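Local coordinates for protein hydrazine synthase subunit alpha (Candidatus Kuenenia stuttgartiensis, PDB 5C2V) that forms, with the beta and gamma subunits, hydrazine synthase and catalyses the condensation of hydroxylamine with ammonia to hydrazine, at residues Phe80-Ala94 / Gly123-Ser135. Sequence-based numbering, arbitrary orientation.
Sequences FDPCTYWDGKKFAFA and GTCRSPIYYAAGS
Tyr130, Pro128 and Arg126 of strand 124-131 pack against the hairpin of strands 80-84 and 90-94, a face-to-face contact between successive antiparallel sheets of the six-bladed beta-propeller. The strand runs nearly parallel to 80-84, at 6°, with axes 6.5 Å apart, and no backbone-to-backbone hydrogen bond joins 80-94 to 124-131. At one end the Tyr130 side chain points at the hairpin and packs against Tyr85 and Ala92. With CG anti to the carbonyl carbon (chi1 -68°), its ring receives the edge of Tyr85 over one face in a T-shaped stack, planes at 88° and centroids 4.7 Å apart. Beyond the ring, Tyr130 OH lies 3.2 Å from Ala92 CB, and the extended chain of Lys90 brings CE alongside this hydroxyl on its way to a salt bridge with Glu107. Just past the end of the strand, the benzo side of the Trp86 indole reaches Ala132, CZ2 lying 3.6 Å from its CB. In the middle, Pro128 lays CG against the backbone of Phe93, 3.7 Å from its N. The other end is polar. Asp81 OD2 accepts the backbone N-H of Ser127 at 3.0 Å from above the carboxylate plane and forms a salt bridge with Arg126 NE at 3.2 Å, while the Phe80 ring edge adjoins the guanidinium. A buried carboxylate, probably stabilised as an anion by this arginine, thus ties one end of the interface, whereas aromatic packing secures the other.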
# COMPACT_ATOMS: atom_id res chain seq x y z
N PHE D 80 -10.30 -18.26 32.08
CA PHE D 80 -9.43 -17.19 31.61
C PHE D 80 -10.14 -15.83 31.64
O PHE D 80 -11.28 -15.72 32.09
CB PHE D 80 -8.93 -17.49 30.20
CG PHE D 80 -10.02 -17.71 29.19
CD1 PHE D 80 -10.68 -18.92 29.11
CD2 PHE D 80 -10.38 -16.69 28.32
CE1 PHE D 80 -11.69 -19.12 28.18
CE2 PHE D 80 -11.38 -16.89 27.38
CZ PHE D 80 -12.04 -18.10 27.31
N ASP D 81 -9.44 -14.81 31.15
CA ASP D 81 -9.94 -13.43 31.09
C ASP D 81 -10.38 -12.87 32.45
O ASP D 81 -11.57 -12.61 32.65
CB ASP D 81 -11.10 -13.33 30.10
CG ASP D 81 -10.64 -13.33 28.66
OD1 ASP D 81 -9.48 -12.94 28.41
OD2 ASP D 81 -11.44 -13.72 27.78
N PRO D 82 -9.43 -12.66 33.37
CA PRO D 82 -9.77 -12.07 34.67
C PRO D 82 -10.07 -10.58 34.59
O PRO D 82 -9.36 -9.85 33.90
CB PRO D 82 -8.50 -12.32 35.51
CG PRO D 82 -7.63 -13.24 34.69
CD PRO D 82 -8.00 -12.97 33.27
N CYS D 83 -11.10 -10.13 35.29
CA CYS D 83 -11.34 -8.69 35.47
C CYS D 83 -11.80 -8.41 36.90
O CYS D 83 -12.83 -8.92 37.34
CB CYS D 83 -12.38 -8.19 34.47
SG CYS D 83 -12.57 -6.39 34.44
N THR D 84 -11.05 -7.58 37.62
CA THR D 84 -11.35 -7.32 39.02
C THR D 84 -12.49 -6.32 39.20
O THR D 84 -12.70 -5.45 38.36
CB THR D 84 -10.11 -6.79 39.78
OG1 THR D 84 -9.77 -5.48 39.30
CG2 THR D 84 -8.92 -7.72 39.60
N TYR D 85 -13.22 -6.46 40.30
CA TYR D 85 -14.29 -5.53 40.63
C TYR D 85 -13.69 -4.23 41.15
O TYR D 85 -12.47 -4.09 41.24
CB TYR D 85 -15.24 -6.14 41.67
CG TYR D 85 -16.60 -5.49 41.77
CD1 TYR D 85 -17.50 -5.53 40.70
CD2 TYR D 85 -17.00 -4.84 42.93
CE1 TYR D 85 -18.74 -4.94 40.79
CE2 TYR D 85 -18.25 -4.25 43.02
CZ TYR D 85 -19.11 -4.30 41.95
OH TYR D 85 -20.35 -3.71 42.05
N TRP D 86 -14.55 -3.27 41.50
CA TRP D 86 -14.09 -1.95 41.90
C TRP D 86 -13.33 -1.97 43.22
O TRP D 86 -12.31 -1.29 43.37
CB TRP D 86 -15.28 -0.99 41.99
CG TRP D 86 -16.17 -1.04 40.79
CD1 TRP D 86 -17.41 -1.62 40.70
CD2 TRP D 86 -15.90 -0.49 39.49
NE1 TRP D 86 -17.92 -1.46 39.44
CE2 TRP D 86 -17.01 -0.77 38.68
CE3 TRP D 86 -14.82 0.21 38.95
CZ2 TRP D 86 -17.07 -0.38 37.34
CZ3 TRP D 86 -14.88 0.60 37.62
CH2 TRP D 86 -16.00 0.30 36.83
N ASP D 87 -13.83 -2.74 44.19
CA ASP D 87 -13.20 -2.81 45.50
C ASP D 87 -12.01 -3.77 45.54
O ASP D 87 -11.13 -3.64 46.39
CB ASP D 87 -14.23 -3.23 46.56
CG ASP D 87 -14.83 -4.59 46.27
OD1 ASP D 87 -14.78 -5.03 45.10
OD2 ASP D 87 -15.37 -5.21 47.21
N GLY D 88 -11.98 -4.71 44.61
CA GLY D 88 -10.90 -5.68 44.54
C GLY D 88 -11.12 -6.92 45.40
O GLY D 88 -10.18 -7.67 45.65
N LYS D 89 -12.35 -7.12 45.86
CA LYS D 89 -12.68 -8.31 46.65
C LYS D 89 -13.32 -9.41 45.82
O LYS D 89 -13.60 -10.50 46.33
CB LYS D 89 -13.60 -7.93 47.81
CG LYS D 89 -12.95 -6.99 48.82
CD LYS D 89 -11.66 -7.58 49.36
CE LYS D 89 -10.79 -6.52 50.02
NZ LYS D 89 -11.54 -5.76 51.06
N LYS D 90 -13.55 -9.14 44.54
CA LYS D 90 -14.15 -10.13 43.64
C LYS D 90 -13.78 -9.83 42.19
O LYS D 90 -13.32 -8.73 41.87
CB LYS D 90 -15.67 -10.16 43.80
CG LYS D 90 -16.42 -9.27 42.82
CD LYS D 90 -17.93 -9.42 42.96
CE LYS D 90 -18.66 -8.61 41.90
NZ LYS D 90 -20.14 -8.71 42.03
N PHE D 91 -13.96 -10.81 41.31
CA PHE D 91 -13.66 -10.62 39.90
C PHE D 91 -14.58 -11.45 39.00
O PHE D 91 -15.22 -12.40 39.44
CB PHE D 91 -12.20 -10.97 39.61
CG PHE D 91 -11.88 -12.43 39.74
CD1 PHE D 91 -11.88 -13.26 38.63
CD2 PHE D 91 -11.57 -12.98 40.97
CE1 PHE D 91 -11.59 -14.60 38.74
CE2 PHE D 91 -11.27 -14.32 41.09
CZ PHE D 91 -11.28 -15.13 39.98
N ALA D 92 -14.63 -11.06 37.73
CA ALA D 92 -15.40 -11.77 36.72
C ALA D 92 -14.46 -12.37 35.68
O ALA D 92 -13.36 -11.87 35.48
CB ALA D 92 -16.41 -10.85 36.07
N PHE D 93 -14.91 -13.43 35.02
CA PHE D 93 -14.07 -14.12 34.05
C PHE D 93 -14.88 -14.95 33.06
O PHE D 93 -16.10 -15.02 33.15
CB PHE D 93 -13.06 -15.01 34.78
CG PHE D 93 -13.69 -16.12 35.58
CD1 PHE D 93 -14.19 -15.87 36.85
CD2 PHE D 93 -13.78 -17.40 35.07
CE1 PHE D 93 -14.77 -16.89 37.60
CE2 PHE D 93 -14.35 -18.42 35.81
CZ PHE D 93 -14.85 -18.16 37.08
N ALA D 94 -14.17 -15.57 32.13
CA ALA D 94 -14.78 -16.51 31.20
C ALA D 94 -14.32 -17.91 31.55
O ALA D 94 -13.14 -18.13 31.85
CB ALA D 94 -14.41 -16.17 29.76
N GLY D 123 -23.53 -20.39 22.55
CA GLY D 123 -22.40 -19.73 21.92
C GLY D 123 -21.21 -19.62 22.86
O GLY D 123 -21.14 -20.33 23.87
N THR D 124 -20.29 -18.72 22.53
CA THR D 124 -19.09 -18.48 23.32
C THR D 124 -19.09 -17.07 23.93
O THR D 124 -19.55 -16.12 23.31
CB THR D 124 -17.82 -18.66 22.47
OG1 THR D 124 -17.92 -19.87 21.71
CG2 THR D 124 -16.58 -18.71 23.35
N CYS D 125 -18.56 -16.95 25.15
CA CYS D 125 -18.46 -15.66 25.83
C CYS D 125 -17.07 -15.46 26.45
O CYS D 125 -16.49 -16.40 26.99
CB CYS D 125 -19.52 -15.53 26.92
SG CYS D 125 -21.21 -15.86 26.38
N ARG D 126 -16.55 -14.24 26.38
CA ARG D 126 -15.27 -13.92 27.00
C ARG D 126 -15.05 -12.42 27.21
O ARG D 126 -15.86 -11.59 26.80
CB ARG D 126 -14.12 -14.49 26.17
CG ARG D 126 -14.04 -13.97 24.75
CD ARG D 126 -12.86 -14.57 24.01
NE ARG D 126 -11.59 -14.27 24.68
CZ ARG D 126 -10.78 -13.27 24.33
NH1 ARG D 126 -11.10 -12.48 23.32
NH2 ARG D 126 -9.65 -13.07 25.00
N SER D 127 -13.92 -12.11 27.85
CA SER D 127 -13.52 -10.74 28.20
C SER D 127 -14.62 -9.89 28.85
O SER D 127 -15.00 -8.86 28.30
CB SER D 127 -12.99 -10.03 26.96
OG SER D 127 -11.81 -10.65 26.47
N PRO D 128 -15.13 -10.32 30.02
CA PRO D 128 -16.11 -9.50 30.73
C PRO D 128 -15.47 -8.34 31.48
O PRO D 128 -14.35 -8.48 31.98
CB PRO D 128 -16.75 -10.50 31.70
CG PRO D 128 -15.64 -11.44 32.02
CD PRO D 128 -14.80 -11.55 30.77
N ILE D 129 -16.16 -7.21 31.56
CA ILE D 129 -15.72 -6.08 32.37
C ILE D 129 -16.89 -5.48 33.13
O ILE D 129 -18.05 -5.62 32.72
CB ILE D 129 -15.05 -4.97 31.53
CG1 ILE D 129 -16.02 -4.44 30.48
CG2 ILE D 129 -13.76 -5.47 30.89
CD1 ILE D 129 -15.50 -3.24 29.71
N TYR D 130 -16.60 -4.81 34.24
CA TYR D 130 -17.63 -4.15 35.02
C TYR D 130 -17.77 -2.69 34.59
O TYR D 130 -16.79 -1.96 34.48
CB TYR D 130 -17.32 -4.22 36.52
CG TYR D 130 -17.42 -5.61 37.09
CD1 TYR D 130 -18.64 -6.27 37.18
CD2 TYR D 130 -16.29 -6.27 37.56
CE1 TYR D 130 -18.74 -7.54 37.71
CE2 TYR D 130 -16.37 -7.54 38.10
CZ TYR D 130 -17.60 -8.17 38.17
OH TYR D 130 -17.69 -9.44 38.70
N TYR D 131 -19.01 -2.29 34.34
CA TYR D 131 -19.32 -0.90 34.05
C TYR D 131 -20.35 -0.43 35.05
O TYR D 131 -21.46 -0.96 35.09
CB TYR D 131 -19.84 -0.74 32.62
CG TYR D 131 -20.11 0.69 32.22
CD1 TYR D 131 -19.07 1.60 32.08
CD2 TYR D 131 -21.41 1.14 31.99
CE1 TYR D 131 -19.31 2.91 31.72
CE2 TYR D 131 -21.65 2.45 31.62
CZ TYR D 131 -20.60 3.33 31.49
OH TYR D 131 -20.84 4.63 31.12
N ALA D 132 -20.02 0.57 35.85
CA ALA D 132 -20.91 0.91 36.94
C ALA D 132 -21.92 1.94 36.46
O ALA D 132 -21.59 3.11 36.24
CB ALA D 132 -20.11 1.42 38.12
N ALA D 133 -23.16 1.48 36.31
CA ALA D 133 -24.23 2.28 35.74
C ALA D 133 -25.32 2.49 36.78
O ALA D 133 -26.05 1.57 37.13
CB ALA D 133 -24.80 1.61 34.51
N GLY D 134 -25.43 3.72 37.27
CA GLY D 134 -26.32 4.01 38.37
C GLY D 134 -25.76 3.48 39.68
O GLY D 134 -26.42 3.53 40.71
N SER D 135 -24.55 2.94 39.62
CA SER D 135 -23.84 2.50 40.81
C SER D 135 -22.51 3.23 40.93
O SER D 135 -21.59 2.99 40.16
CB SER D 135 -23.61 0.99 40.78
OG SER D 135 -24.76 0.30 40.32